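Local coordinates for protein beta-agarase (Persicobacter, PDB 6AII) that probably cleaves the beta-1,4 linkages of agarose to release neoagarobiose, as a calcium-binding enzyme of glycoside hydrolase family 16, at residues 4-9 against 317-322; 11-16 against 117-122; 50-55 against 105-110; 62-67 against 285-290. All coordinates share one frame; numbering follows the deposited sequence. Where two conformers were deposited one is given.

Interaction 1. Residues 4-9 against 317-322. With CA (calcium ion), chain B.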
loop_
_atom_site.group_PDB
_atom_site.type_symbol
_atom_site.label_atom_id
_atom_site.label_comp_id
_atom_site.label_asym_id
_atom_site.label_seq_id
_atom_site.Cartn_x
_atom_site.Cartn_y
_atom_site.Cartn_z
ATOM N N GLN A 4 -6.989 21.431 -7.740
ATOM C CA GLN A 4 -6.929 19.935 -7.843
ATOM C C GLN A 4 -7.883 19.330 -6.827
ATOM O O GLN A 4 -8.422 20.005 -5.942
ATOM C CB GLN A 4 -5.467 19.570 -7.610
ATOM C CG GLN A 4 -4.639 20.285 -8.680
ATOM C CD GLN A 4 -3.290 19.710 -8.995
ATOM O OE1 GLN A 4 -3.136 18.833 -9.844
ATOM N NE2 GLN A 4 -2.305 20.306 -8.359
ATOM N N ASP A 5 -8.062 17.989 -6.950
ATOM C CA ASP A 5 -9.053 17.330 -6.119
ATOM C C ASP A 5 -8.727 17.484 -4.626
ATOM O O ASP A 5 -9.618 17.429 -3.808
ATOM C CB ASP A 5 -9.167 15.848 -6.444
ATOM C CG ASP A 5 -9.882 15.494 -7.731
ATOM O OD1 ASP A 5 -10.516 16.372 -8.362
ATOM O OD2 ASP A 5 -9.767 14.330 -8.105
ATOM N N TRP A 6 -7.464 17.526 -4.265
ATOM C CA TRP A 6 -7.046 17.597 -2.866
ATOM C C TRP A 6 -7.022 19.045 -2.369
ATOM O O TRP A 6 -6.589 19.297 -1.257
ATOM C CB TRP A 6 -5.654 16.966 -2.682
ATOM C CG TRP A 6 -4.645 17.525 -3.628
ATOM C CD1 TRP A 6 -4.039 18.734 -3.559
ATOM C CD2 TRP A 6 -4.102 16.872 -4.775
ATOM N NE1 TRP A 6 -3.125 18.884 -4.553
ATOM C CE2 TRP A 6 -3.180 17.770 -5.356
ATOM C CE3 TRP A 6 -4.329 15.636 -5.383
ATOM C CZ2 TRP A 6 -2.465 17.433 -6.487
ATOM C CZ3 TRP A 6 -3.622 15.311 -6.507
ATOM C CH2 TRP A 6 -2.697 16.210 -7.055
ATOM N N ALA A 7 -7.380 19.994 -3.212
ATOM C CA ALA A 7 -7.215 21.404 -2.765
ATOM C C ALA A 7 -8.135 21.648 -1.580
ATOM O O ALA A 7 -9.203 21.116 -1.525
ATOM C CB ALA A 7 -7.502 22.360 -3.877
ATOM N N GLY A 8 -7.635 22.404 -0.622
ATOM C CA GLY A 8 -8.392 22.655 0.564
ATOM C C GLY A 8 -8.285 21.535 1.586
ATOM O O GLY A 8 -8.837 21.659 2.668
ATOM N N ILE A 9 -7.603 20.419 1.274
ATOM C CA ILE A 9 -7.383 19.362 2.243
ATOM C C ILE A 9 -5.948 19.546 2.741
ATOM O O ILE A 9 -4.998 19.378 1.980
ATOM C CB ILE A 9 -7.589 17.965 1.639
ATOM C CG1 ILE A 9 -8.962 17.817 0.964
ATOM C CG2 ILE A 9 -7.287 16.824 2.644
ATOM C CD1 ILE A 9 -9.124 16.505 0.269
ATOM N N TRP A 317 -6.910 10.063 -6.040
ATOM C CA TRP A 317 -5.740 10.896 -6.247
ATOM C C TRP A 317 -4.546 10.328 -5.473
ATOM O O TRP A 317 -4.700 9.579 -4.483
ATOM C CB TRP A 317 -5.981 12.381 -5.859
ATOM C CG TRP A 317 -6.599 12.732 -4.542
ATOM C CD1 TRP A 317 -7.873 13.163 -4.404
ATOM C CD2 TRP A 317 -6.020 12.781 -3.234
ATOM N NE1 TRP A 317 -8.130 13.562 -3.126
ATOM C CE2 TRP A 317 -7.010 13.341 -2.379
ATOM C CE3 TRP A 317 -4.754 12.450 -2.707
ATOM C CZ2 TRP A 317 -6.784 13.535 -1.035
ATOM C CZ3 TRP A 317 -4.547 12.605 -1.349
ATOM C CH2 TRP A 317 -5.546 13.161 -0.531
ATOM N N ILE A 318 -3.358 10.704 -5.911
ATOM C CA ILE A 318 -2.112 10.508 -5.241
ATOM C C ILE A 318 -1.481 11.894 -5.149
ATOM O O ILE A 318 -1.414 12.577 -6.191
ATOM C CB ILE A 318 -1.165 9.553 -5.996
ATOM C CG1 ILE A 318 -1.789 8.177 -6.177
ATOM C CG2 ILE A 318 0.195 9.514 -5.358
ATOM C CD1 ILE A 318 -1.101 7.345 -7.230
ATOM N N ARG A 319 -0.949 12.248 -3.977
ATOM C CA ARG A 319 -0.226 13.564 -3.876
ATOM C C ARG A 319 1.028 13.357 -3.052
ATOM O O ARG A 319 1.079 12.601 -2.081
ATOM C CB ARG A 319 -1.125 14.665 -3.315
ATOM C CG ARG A 319 -1.533 14.472 -1.851
ATOM C CD ARG A 319 -2.547 15.522 -1.444
ATOM N NE ARG A 319 -2.816 15.487 -0.031
ATOM C CZ ARG A 319 -3.293 16.453 0.723
ATOM N NH1 ARG A 319 -3.444 17.682 0.204
ATOM N NH2 ARG A 319 -3.695 16.176 1.965
ATOM N N VAL A 320 2.088 14.043 -3.496
ATOM C CA VAL A 320 3.388 13.988 -2.899
ATOM C C VAL A 320 3.898 15.419 -2.649
ATOM O O VAL A 320 3.755 16.234 -3.568
ATOM C CB VAL A 320 4.377 13.210 -3.772
ATOM C CG1 VAL A 320 5.758 13.267 -3.210
ATOM C CG2 VAL A 320 3.922 11.740 -3.896
ATOM N N TYR A 321 4.407 15.640 -1.455
ATOM C CA TYR A 321 4.954 16.975 -1.107
ATOM C C TYR A 321 6.326 16.800 -0.455
ATOM O O TYR A 321 6.593 15.879 0.286
ATOM C CB TYR A 321 4.070 17.772 -0.150
ATOM C CG TYR A 321 2.663 18.066 -0.581
ATOM C CD1 TYR A 321 1.649 17.122 -0.405
ATOM C CD2 TYR A 321 2.312 19.263 -1.162
ATOM C CE1 TYR A 321 0.352 17.377 -0.791
ATOM C CE2 TYR A 321 1.019 19.499 -1.567
ATOM C CZ TYR A 321 0.014 18.587 -1.336
ATOM O OH TYR A 321 -1.260 18.894 -1.720
ATOM N N THR A 322 7.196 17.817 -0.677
ATOM C CA THR A 322 8.452 17.940 -0.002
ATOM C C THR A 322 8.494 19.338 0.679
ATOM O O THR A 322 7.841 20.261 0.263
ATOM C CB THR A 322 9.650 17.733 -0.948
ATOM O OG1 THR A 322 9.649 18.856 -1.847
ATOM C CG2 THR A 322 9.589 16.373 -1.614
HETATM CA CA CA B . -10.001 12.232 -8.976
HETATM O O HOH W 1 -10.654 14.834 -2.481
HETATM O O HOH W 2 -1.858 21.150 -2.743
HETATM O O HOH W 3 -12.411 12.949 -8.902
#

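Interaction 2. Residues 11-16 against 117-122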
loop_
_atom_site.group_PDB
_atom_site.type_symbol
_atom_site.label_atom_id
_atom_site.label_comp_id
_atom_site.label_asym_id
_atom_site.label_seq_id
_atom_site.Cartn_x
_atom_site.Cartn_y
_atom_site.Cartn_z
ATOM N N VAL A 11 -2.268 19.203 4.334
ATOM C CA VAL A 11 -1.321 18.116 4.547
ATOM C C VAL A 11 -1.265 17.924 6.054
ATOM O O VAL A 11 -0.963 18.848 6.777
ATOM C CB VAL A 11 0.066 18.423 3.962
ATOM C CG1 VAL A 11 1.102 17.408 4.398
ATOM C CG2 VAL A 11 -0.008 18.561 2.425
ATOM N N PRO A 12 -1.520 16.701 6.538
ATOM C CA PRO A 12 -1.609 16.563 7.957
ATOM C C PRO A 12 -0.296 16.525 8.734
ATOM O O PRO A 12 -0.319 16.636 9.996
ATOM C CB PRO A 12 -2.350 15.217 8.084
ATOM C CG PRO A 12 -1.973 14.456 6.879
ATOM C CD PRO A 12 -1.949 15.508 5.791
ATOM N N ALA A 13 0.844 16.305 8.073
ATOM C CA ALA A 13 2.138 16.317 8.718
ATOM C C ALA A 13 2.649 17.764 8.724
ATOM O O ALA A 13 2.269 18.526 7.851
ATOM C CB ALA A 13 3.089 15.439 7.980
ATOM N N ASP A 14 3.528 18.004 9.667
ATOM C CA ASP A 14 4.120 19.335 9.732
ATOM C C ASP A 14 5.517 19.306 9.097
ATOM O O ASP A 14 6.382 18.489 9.381
ATOM C CB ASP A 14 4.132 19.897 11.155
ATOM C CG ASP A 14 4.712 21.302 11.158
ATOM O OD1 ASP A 14 3.903 22.244 11.047
ATOM O OD2 ASP A 14 5.984 21.417 11.150
ATOM N N PRO A 15 5.739 20.282 8.176
ATOM C CA PRO A 15 6.974 20.284 7.414
ATOM C C PRO A 15 8.215 20.844 8.104
ATOM O O PRO A 15 9.324 20.821 7.494
ATOM C CB PRO A 15 6.681 21.238 6.248
ATOM C CG PRO A 15 5.673 22.185 6.816
ATOM C CD PRO A 15 4.871 21.400 7.851
ATOM N N GLY A 16 8.005 21.316 9.304
ATOM C CA GLY A 16 9.065 21.949 10.071
ATOM C C GLY A 16 8.834 23.439 10.237
ATOM O O GLY A 16 8.144 24.133 9.457
ATOM N N PRO A 117 13.278 14.147 2.899
ATOM C CA PRO A 117 11.995 14.342 3.579
ATOM C C PRO A 117 10.853 14.420 2.552
ATOM O O PRO A 117 10.840 15.204 1.544
ATOM C CB PRO A 117 12.132 15.631 4.415
ATOM C CG PRO A 117 13.121 16.451 3.614
ATOM C CD PRO A 117 13.970 15.467 2.826
ATOM N N VAL A 118 9.826 13.579 2.727
ATOM C CA VAL A 118 8.729 13.573 1.760
ATOM C C VAL A 118 7.443 13.051 2.411
ATOM O O VAL A 118 7.513 12.166 3.241
ATOM C CB VAL A 118 9.084 12.711 0.557
ATOM C CG1 VAL A 118 9.355 11.269 0.950
ATOM C CG2 VAL A 118 8.057 12.787 -0.561
ATOM N N PHE A 119 6.335 13.623 2.014
ATOM C CA PHE A 119 5.007 13.177 2.465
ATOM C C PHE A 119 4.310 12.580 1.240
ATOM O O PHE A 119 4.183 13.263 0.154
ATOM C CB PHE A 119 4.215 14.321 3.090
ATOM C CG PHE A 119 2.814 13.900 3.456
ATOM C CD1 PHE A 119 2.569 13.253 4.650
ATOM C CD2 PHE A 119 1.729 14.237 2.655
ATOM C CE1 PHE A 119 1.278 12.869 4.990
ATOM C CE2 PHE A 119 0.436 13.853 3.009
ATOM C CZ PHE A 119 0.212 13.181 4.168
ATOM N N VAL A 120 3.791 11.325 1.349
ATOM C CA VAL A 120 3.142 10.648 0.248
ATOM C C VAL A 120 1.740 10.230 0.728
ATOM O O VAL A 120 1.693 9.552 1.759
ATOM C CB VAL A 120 3.930 9.389 -0.176
ATOM C CG1 VAL A 120 3.219 8.622 -1.282
ATOM C CG2 VAL A 120 5.363 9.771 -0.581
ATOM N N GLU A 121 0.719 10.525 -0.024
ATOM C CA GLU A 121 -0.657 10.199 0.433
ATOM C C GLU A 121 -1.503 9.842 -0.767
ATOM O O GLU A 121 -1.431 10.478 -1.833
ATOM C CB GLU A 121 -1.249 11.379 1.168
ATOM C CG GLU A 121 -2.551 11.126 1.910
ATOM C CD GLU A 121 -2.998 12.389 2.639
ATOM O OE1 GLU A 121 -2.993 13.476 1.972
ATOM O OE2 GLU A 121 -3.447 12.283 3.811
ATOM N N ALA A 122 -2.389 8.835 -0.577
ATOM C CA ALA A 122 -3.327 8.490 -1.608
ATOM C C ALA A 122 -4.735 8.501 -1.014
ATOM O O ALA A 122 -4.936 8.133 0.164
ATOM C CB ALA A 122 -2.984 7.117 -2.145
#

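Interaction 3. Residues 50-55 against 105-110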
loop_
_atom_site.group_PDB
_atom_site.type_symbol
_atom_site.label_atom_id
_atom_site.label_comp_id
_atom_site.label_asym_id
_atom_site.label_seq_id
_atom_site.Cartn_x
_atom_site.Cartn_y
_atom_site.Cartn_z
ATOM N N ASN A 50 1.384 0.770 -16.122
ATOM C CA ASN A 50 0.264 -0.178 -15.982
ATOM C C ASN A 50 0.705 -1.624 -15.758
ATOM O O ASN A 50 -0.009 -2.523 -16.179
ATOM C CB ASN A 50 -0.723 -0.081 -17.119
ATOM C CG ASN A 50 -0.166 -0.425 -18.491
ATOM O OD1 ASN A 50 1.046 -0.611 -18.611
ATOM N ND2 ASN A 50 -1.059 -0.533 -19.479
ATOM N N PHE A 51 1.788 -1.825 -15.069
ATOM C CA PHE A 51 2.192 -3.137 -14.710
ATOM C C PHE A 51 3.169 -3.091 -13.549
ATOM O O PHE A 51 3.651 -2.031 -13.140
ATOM C CB PHE A 51 2.857 -3.826 -15.922
ATOM C CG PHE A 51 2.727 -5.329 -15.878
ATOM C CD1 PHE A 51 1.490 -5.928 -16.106
ATOM C CD2 PHE A 51 3.809 -6.132 -15.578
ATOM C CE1 PHE A 51 1.348 -7.312 -16.020
ATOM C CE2 PHE A 51 3.659 -7.521 -15.473
ATOM C CZ PHE A 51 2.454 -8.104 -15.761
ATOM N N TRP A 52 3.584 -4.289 -13.088
ATOM C CA TRP A 52 4.704 -4.489 -12.197
ATOM C C TRP A 52 6.011 -4.050 -12.881
ATOM O O TRP A 52 5.994 -3.873 -14.083
ATOM C CB TRP A 52 4.691 -5.972 -11.815
ATOM C CG TRP A 52 5.820 -6.475 -10.989
ATOM C CD1 TRP A 52 6.762 -7.424 -11.322
ATOM C CD2 TRP A 52 6.029 -6.187 -9.607
ATOM N NE1 TRP A 52 7.600 -7.650 -10.258
ATOM C CE2 TRP A 52 7.160 -6.925 -9.190
ATOM C CE3 TRP A 52 5.395 -5.348 -8.688
ATOM C CZ2 TRP A 52 7.647 -6.887 -7.884
ATOM C CZ3 TRP A 52 5.917 -5.280 -7.410
ATOM C CH2 TRP A 52 7.014 -6.035 -7.013
ATOM N N HIS A 53 7.090 -3.961 -12.121
ATOM C CA HIS A 53 8.313 -3.369 -12.648
ATOM C C HIS A 53 9.101 -4.379 -13.504
ATOM O O HIS A 53 10.102 -3.981 -14.093
ATOM C CB HIS A 53 9.059 -2.638 -11.522
ATOM C CG HIS A 53 9.448 -3.491 -10.383
ATOM N ND1 HIS A 53 10.429 -4.451 -10.503
ATOM C CD2 HIS A 53 8.994 -3.541 -9.114
ATOM C CE1 HIS A 53 10.584 -5.059 -9.336
ATOM N NE2 HIS A 53 9.723 -4.506 -8.470
ATOM N N ASN A 54 8.643 -5.615 -13.659
ATOM C CA ASN A 54 9.187 -6.578 -14.652
ATOM C C ASN A 54 8.049 -7.489 -15.121
ATOM O O ASN A 54 6.856 -7.190 -14.848
ATOM C CB ASN A 54 10.439 -7.271 -14.086
ATOM C CG ASN A 54 10.137 -8.089 -12.851
ATOM O OD1 ASN A 54 9.155 -8.850 -12.838
ATOM N ND2 ASN A 54 10.922 -7.901 -11.800
ATOM N N SER A 55 8.346 -8.605 -15.830
ATOM C CA SER A 55 7.302 -9.316 -16.493
ATOM C C SER A 55 6.605 -10.312 -15.527
ATOM O O SER A 55 5.584 -10.870 -15.891
ATOM C CB SER A 55 7.828 -10.038 -17.717
ATOM O OG SER A 55 8.755 -11.010 -17.307
ATOM N N MET A 105 -5.598 -9.288 -12.466
ATOM C CA MET A 105 -5.548 -8.168 -11.511
ATOM C C MET A 105 -4.645 -7.093 -12.038
ATOM O O MET A 105 -3.985 -7.264 -13.032
ATOM C CB MET A 105 -5.056 -8.684 -10.151
ATOM C CG MET A 105 -6.112 -9.485 -9.423
ATOM S SD MET A 105 -5.495 -10.133 -7.838
ATOM C CE MET A 105 -6.884 -9.929 -6.764
ATOM N N GLY A 106 -4.608 -5.938 -11.384
ATOM C CA GLY A 106 -3.753 -4.869 -11.848
ATOM C C GLY A 106 -2.679 -4.483 -10.857
ATOM O O GLY A 106 -2.782 -4.707 -9.614
ATOM N N CYS A 107 -1.630 -3.856 -11.392
ATOM C CA CYS A 107 -0.499 -3.415 -10.639
ATOM C C CYS A 107 0.051 -2.157 -11.314
ATOM O O CYS A 107 0.154 -2.150 -12.547
ATOM C CB CYS A 107 0.543 -4.530 -10.565
ATOM S SG CYS A 107 1.995 -4.098 -9.618
ATOM N N VAL A 108 0.325 -1.116 -10.522
ATOM C CA VAL A 108 0.810 0.132 -11.041
ATOM C C VAL A 108 2.113 0.513 -10.356
ATOM O O VAL A 108 2.203 0.413 -9.115
ATOM C CB VAL A 108 -0.272 1.203 -10.825
ATOM C CG1 VAL A 108 0.256 2.560 -11.182
ATOM C CG2 VAL A 108 -1.513 0.853 -11.626
ATOM N N VAL A 109 3.152 0.981 -11.130
ATOM C CA VAL A 109 4.405 1.370 -10.541
ATOM C C VAL A 109 4.791 2.755 -11.067
ATOM O O VAL A 109 4.680 3.020 -12.290
ATOM C CB VAL A 109 5.520 0.353 -10.823
ATOM C CG1 VAL A 109 6.804 0.843 -10.179
ATOM C CG2 VAL A 109 5.166 -1.040 -10.313
ATOM N N SER A 110 5.189 3.656 -10.199
ATOM C CA SER A 110 5.537 4.995 -10.657
ATOM C C SER A 110 6.808 4.982 -11.509
ATOM O O SER A 110 7.648 4.120 -11.340
ATOM C CB SER A 110 5.766 5.934 -9.495
ATOM O OG SER A 110 6.867 5.590 -8.709
HETATM O O HOH W 4 -1.407 -4.320 -14.329
#

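Interaction 4. Residues 62-67 against 285-290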
loop_
_atom_site.group_PDB
_atom_site.type_symbol
_atom_site.label_atom_id
_atom_site.label_comp_id
_atom_site.label_asym_id
_atom_site.label_seq_id
_atom_site.Cartn_x
_atom_site.Cartn_y
_atom_site.Cartn_z
ATOM N N THR A 62 -2.724 -14.794 -8.451
ATOM C CA THR A 62 -2.759 -13.502 -9.127
ATOM C C THR A 62 -2.190 -13.615 -10.560
ATOM O O THR A 62 -1.114 -14.210 -10.770
ATOM C CB THR A 62 -1.925 -12.469 -8.368
ATOM O OG1 THR A 62 -2.263 -12.472 -6.966
ATOM C CG2 THR A 62 -2.005 -11.096 -9.014
ATOM N N GLN A 63 -2.866 -12.958 -11.527
ATOM C CA GLN A 63 -2.345 -12.741 -12.850
ATOM C C GLN A 63 -2.477 -11.264 -13.217
ATOM O O GLN A 63 -3.518 -10.833 -13.686
ATOM C CB GLN A 63 -3.101 -13.551 -13.920
ATOM C CG GLN A 63 -2.729 -15.034 -13.889
ATOM C CD GLN A 63 -3.405 -15.864 -14.949
ATOM O OE1 GLN A 63 -4.513 -15.591 -15.402
ATOM N NE2 GLN A 63 -2.695 -16.927 -15.359
ATOM N N TRP A 64 -1.428 -10.516 -12.923
ATOM C CA TRP A 64 -1.406 -9.078 -13.277
ATOM C C TRP A 64 -1.471 -8.976 -14.787
ATOM O O TRP A 64 -0.759 -9.756 -15.473
ATOM C CB TRP A 64 -0.183 -8.373 -12.751
ATOM C CG TRP A 64 -0.184 -8.163 -11.275
ATOM C CD1 TRP A 64 -1.256 -7.897 -10.469
ATOM C CD2 TRP A 64 0.956 -8.230 -10.427
ATOM N NE1 TRP A 64 -0.838 -7.768 -9.180
ATOM C CE2 TRP A 64 0.503 -7.979 -9.116
ATOM C CE3 TRP A 64 2.320 -8.431 -10.639
ATOM C CZ2 TRP A 64 1.354 -7.928 -8.026
ATOM C CZ3 TRP A 64 3.154 -8.415 -9.544
ATOM C CH2 TRP A 64 2.690 -8.153 -8.265
ATOM N N ARG A 65 -2.324 -8.079 -15.276
ATOM C CA ARG A 65 -2.485 -7.887 -16.703
ATOM C C ARG A 65 -2.503 -6.390 -16.933
ATOM O O ARG A 65 -3.175 -5.681 -16.206
ATOM C CB ARG A 65 -3.778 -8.519 -17.192
ATOM C CG ARG A 65 -3.789 -10.047 -17.179
ATOM C CD ARG A 65 -2.768 -10.612 -18.137
ATOM N NE ARG A 65 -2.764 -12.083 -18.156
ATOM C CZ ARG A 65 -1.903 -12.863 -17.498
ATOM N NH1 ARG A 65 -1.009 -12.365 -16.639
ATOM N NH2 ARG A 65 -1.946 -14.188 -17.744
ATOM N N HIS A 66 -1.863 -5.964 -18.009
ATOM C CA HIS A 66 -1.860 -4.545 -18.343
ATOM C C HIS A 66 -3.306 -4.019 -18.458
ATOM O O HIS A 66 -3.604 -2.868 -18.003
ATOM C CB HIS A 66 -1.171 -4.321 -19.706
ATOM C CG HIS A 66 0.288 -4.597 -19.637
ATOM N ND1 HIS A 66 0.832 -5.812 -20.062
ATOM C CD2 HIS A 66 1.314 -3.906 -19.114
ATOM C CE1 HIS A 66 2.123 -5.820 -19.814
ATOM N NE2 HIS A 66 2.464 -4.636 -19.317
ATOM N N GLU A 67 -4.220 -4.795 -19.033
ATOM C CA GLU A 67 -5.559 -4.336 -19.328
ATOM C C GLU A 67 -6.474 -4.310 -18.090
ATOM O O GLU A 67 -7.662 -4.046 -18.210
ATOM C CB GLU A 67 -6.223 -5.195 -20.412
ATOM C CG GLU A 67 -6.256 -6.677 -20.100
ATOM C CD GLU A 67 -5.096 -7.492 -20.652
ATOM O OE1 GLU A 67 -3.924 -7.027 -20.601
ATOM O OE2 GLU A 67 -5.364 -8.670 -21.021
ATOM N N ASN A 285 -1.328 -1.686 -5.952
ATOM C CA ASN A 285 -1.720 -2.904 -6.620
ATOM C C ASN A 285 -2.746 -3.676 -5.792
ATOM O O ASN A 285 -2.966 -3.420 -4.586
ATOM C CB ASN A 285 -0.533 -3.843 -6.900
ATOM C CG ASN A 285 -0.093 -4.627 -5.675
ATOM O OD1 ASN A 285 0.562 -4.101 -4.799
ATOM N ND2 ASN A 285 -0.436 -5.897 -5.571
ATOM N N ILE A 286 -3.329 -4.673 -6.463
ATOM C CA ILE A 286 -4.158 -5.650 -5.799
ATOM C C ILE A 286 -3.546 -7.037 -6.051
ATOM O O ILE A 286 -2.801 -7.215 -7.014
ATOM C CB ILE A 286 -5.626 -5.617 -6.248
ATOM C CG1 ILE A 286 -5.804 -6.018 -7.717
ATOM C CG2 ILE A 286 -6.222 -4.222 -5.919
ATOM C CD1 ILE A 286 -7.241 -5.977 -8.258
ATOM N N GLU A 287 -3.730 -7.933 -5.109
ATOM C CA GLU A 287 -3.192 -9.267 -5.281
ATOM C C GLU A 287 -3.965 -10.261 -4.434
ATOM O O GLU A 287 -4.594 -9.926 -3.440
ATOM C CB GLU A 287 -1.715 -9.279 -4.925
ATOM C CG GLU A 287 -1.337 -8.806 -3.614
ATOM C CD GLU A 287 0.201 -8.615 -3.397
ATOM O OE1 GLU A 287 0.974 -8.155 -4.258
ATOM O OE2 GLU A 287 0.624 -9.086 -2.348
ATOM N N ALA A 288 -3.799 -11.513 -4.833
ATOM C CA ALA A 288 -4.320 -12.682 -4.090
ATOM C C ALA A 288 -3.094 -13.446 -3.637
ATOM O O ALA A 288 -2.519 -14.160 -4.474
ATOM C CB ALA A 288 -5.239 -13.494 -4.923
ATOM N N GLN A 289 -2.662 -13.287 -2.411
ATOM C CA GLN A 289 -1.438 -13.934 -1.969
ATOM C C GLN A 289 -1.728 -15.420 -1.688
ATOM O O GLN A 289 -2.856 -15.809 -1.359
ATOM C CB GLN A 289 -0.894 -13.251 -0.707
ATOM C CG GLN A 289 -0.646 -11.765 -0.971
ATOM C CD GLN A 289 -0.953 -10.843 0.195
ATOM O OE1 GLN A 289 -1.362 -11.268 1.278
ATOM N NE2 GLN A 289 -0.791 -9.562 -0.049
ATOM N N ASP A 290 -0.667 -16.231 -1.790
ATOM C CA ASP A 290 -0.767 -17.672 -1.601
ATOM C C ASP A 290 -1.485 -18.055 -0.302
ATOM O O ASP A 290 -2.427 -18.817 -0.372
ATOM C CB ASP A 290 0.638 -18.318 -1.576
ATOM C CG ASP A 290 1.711 -17.802 -0.620
ATOM O OD1 ASP A 290 1.508 -16.870 0.170
ATOM O OD2 ASP A 290 2.839 -18.208 -0.804
#

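Interaction 1. Residues 4-9 against 317-322
D5 and W6 belong to an N-terminal loop that carries a calcium ligand and covers strand 317-322 on the outer face of a GH16 jelly-roll sandwich. A type I turn, Q4 to A7, runs into a type II turn, W6 to I9, curling the chain over the strand. D5 OD2 binds calcium at 2.3 Å, and D30, N32, G74 and D316 add further ligands; D5 CB meanwhile rests 3.6 Å from W317 CD1. Water 1 ties D5 O to W317 NE1. W6 fills the centre: with CG between the backbone N and the carbonyl carbon (chi1 52°), its ring slots between Q4 CB and the alkyl chain of R319, whose CD is 3.6 Å from W6 CG. Its CB sits over the six-membered ring of W317, and its benzo edge points at the five-membered ring, an offset edge-to-face pair with planes at 75°. Were W6 replaced by an alanine, a gap would probably open between Q4 and R319, and W317 would lose its edge-to-face partner. Past the W6 ring, R319 NH1 donates to I9 O at 2.9 Å, in the guanidinium plane. R319 NH2 also forms a salt bridge with E121 of neighbouring strand 118-125, while I318 packs against strand 280-287.

Interaction 2. Residues 11-16 against 117-122
A13 of the irregular loop 11-16 lies nearest F119 of strand 118-122, their CA atoms 7.6 Å apart, and the two chains run in roughly opposite directions. That spacing is too wide for sheet pairing, so side chains make the contact. F119 bridges the gap because its CG stands anti to the backbone N (chi1 175°), carrying the ring out to the loop. V11 puts its CG1 methyl over one face of that ring, 3.9 Å from the centroid, a CH-pi contact. P12 crosses F119 at about a right angle, its CD 3.6 Å from F119 CZ; the rigid pyrrolidine offers a compact apolar surface. A13 suits its place by being small: its CB meets F119 CD1 at 4.0 Å. In the jelly roll, strand 118-125 runs between strands 217-225 and 312-325, and the loop runs along the outer face of this sheet, where W21, Y222 and Y232 also pack against F119. A glycine in place of F119 would probably open a gap beneath V11 CG1 and the P12 ring, leaving this loop less firmly seated. E121 adds a lighter touch, OE2 lying 4.0 Å from P12 CG. Its other oxygen, OE1, sits at the edge of the F119 ring in the ring plane, an approach consistent with the slightly positive rim of the ring, while its salt bridge is to R319. A13 O, for its part, accepts a hydrogen bond from W21 NE1.

Interaction 3. Residues 50-55 against 105-110
F51 and W52, just past strand 48-49, lie against C107 and V109 on the sheet of the jelly roll that in GH16 enzymes forms the concave, substrate-facing side. Strand 48-49 pairs with strand 97-110, but in loop 50-55 the pairing gives way although the chains stay close, with F51 CA 4.9 Å from C107 CA. F51 N comes within 3.0 Å of C107 O at an angle too poor for a hydrogen bond; water 4 lies between the chains, accepting from C107 N and 2.9 Å from N50 O. The tight part centres on this backbone approach and on V109. The CG2 methyl of V109 presses on F51 O at 3.4 Å and also reaches the backbone at W52 and H53; a branched valine fills this angle between loop and strand well. N50 is held from behind, its amide bonded to T42 N and E40 O, while F51 CB points away from the strand and its ring stacks on H66. Towards solvent the contact thins. W52 and H53 are partly exposed, and the imidazole lies over one face of the indole; N54 and S55 leave the strand altogether. Cysteine, slim and polarisable, suits the seam between the two parts: with SG anti to the backbone N (chi1 -179°), C107 SG meets the edge of the W52 ring, 3.7 Å from CE3 and 80° off the normal of the six-membered ring.

Interaction 4. Residues 62-67 against 285-290
T62 and W64 reach across to the end of strand 285-287, in the mixed sheet of the GH16 jelly roll, through two side-chain-to-backbone hydrogen bonds. W64 CG, anti to the carbonyl carbon (chi1 -72°), sends the indole over to 285-287. Tryptophan suits the site by pairing a flat apolar ring with an N-H: NE1 donates to I286 O at 3.0 Å, nearly straight (172°), with the oxygen in the indole plane. A288 N donates to T62 OG1 at 2.8 Å, and this hydroxyl is also bonded to P59 O, so a threonine can link two backbone sites at once. Within 285-290, N285 ND2 reaches I286 O from above the carbonyl plane, giving that oxygen a second donor, and also bonds E287 OE1. E287 OE2 uses its anti lone pair to take Q289 NE2 at 2.7 Å; Q289 is the N-cap residue of helix 290-294. In van der Waals contact, T62 CG2 lies over one indole face. Two polar atoms also come near W64 CZ2, E287 OE1 at the ring edge and N285 ND2 at 3.7 Å. The axes of segments 62-64 and 285-287 approach to 7.9 Å, their directions 149° apart; between them strand 97-110 pairs with both, parallel to the first and antiparallel to the second, and W64 packs on its C107.

How the interactions relate
The four contacts form two pairs about 23 to 29 Å apart between centres. Interactions 1 and 2, 10 Å apart, share the antiparallel sheet in which strands 312-325 and 118-125 are neighbours; the R319-E121 salt bridge and the Y321-F119 backbone pairing join them. Interactions 3 and 4, 9 Å apart, share the other sheet through strand 97-110, whose M105 pairs with Q63 and R65. Along the chain, interaction 1 encloses the other three and interaction 2 encloses 3, while interaction 4 alternates with both 2 and 3. Interactions 1 and 2 thus seat the N-terminal loop on one sheet, and 3 and 4 gather segments around strand 97-110; interactions 1 and 4 join residues 308 and 218 positions apart.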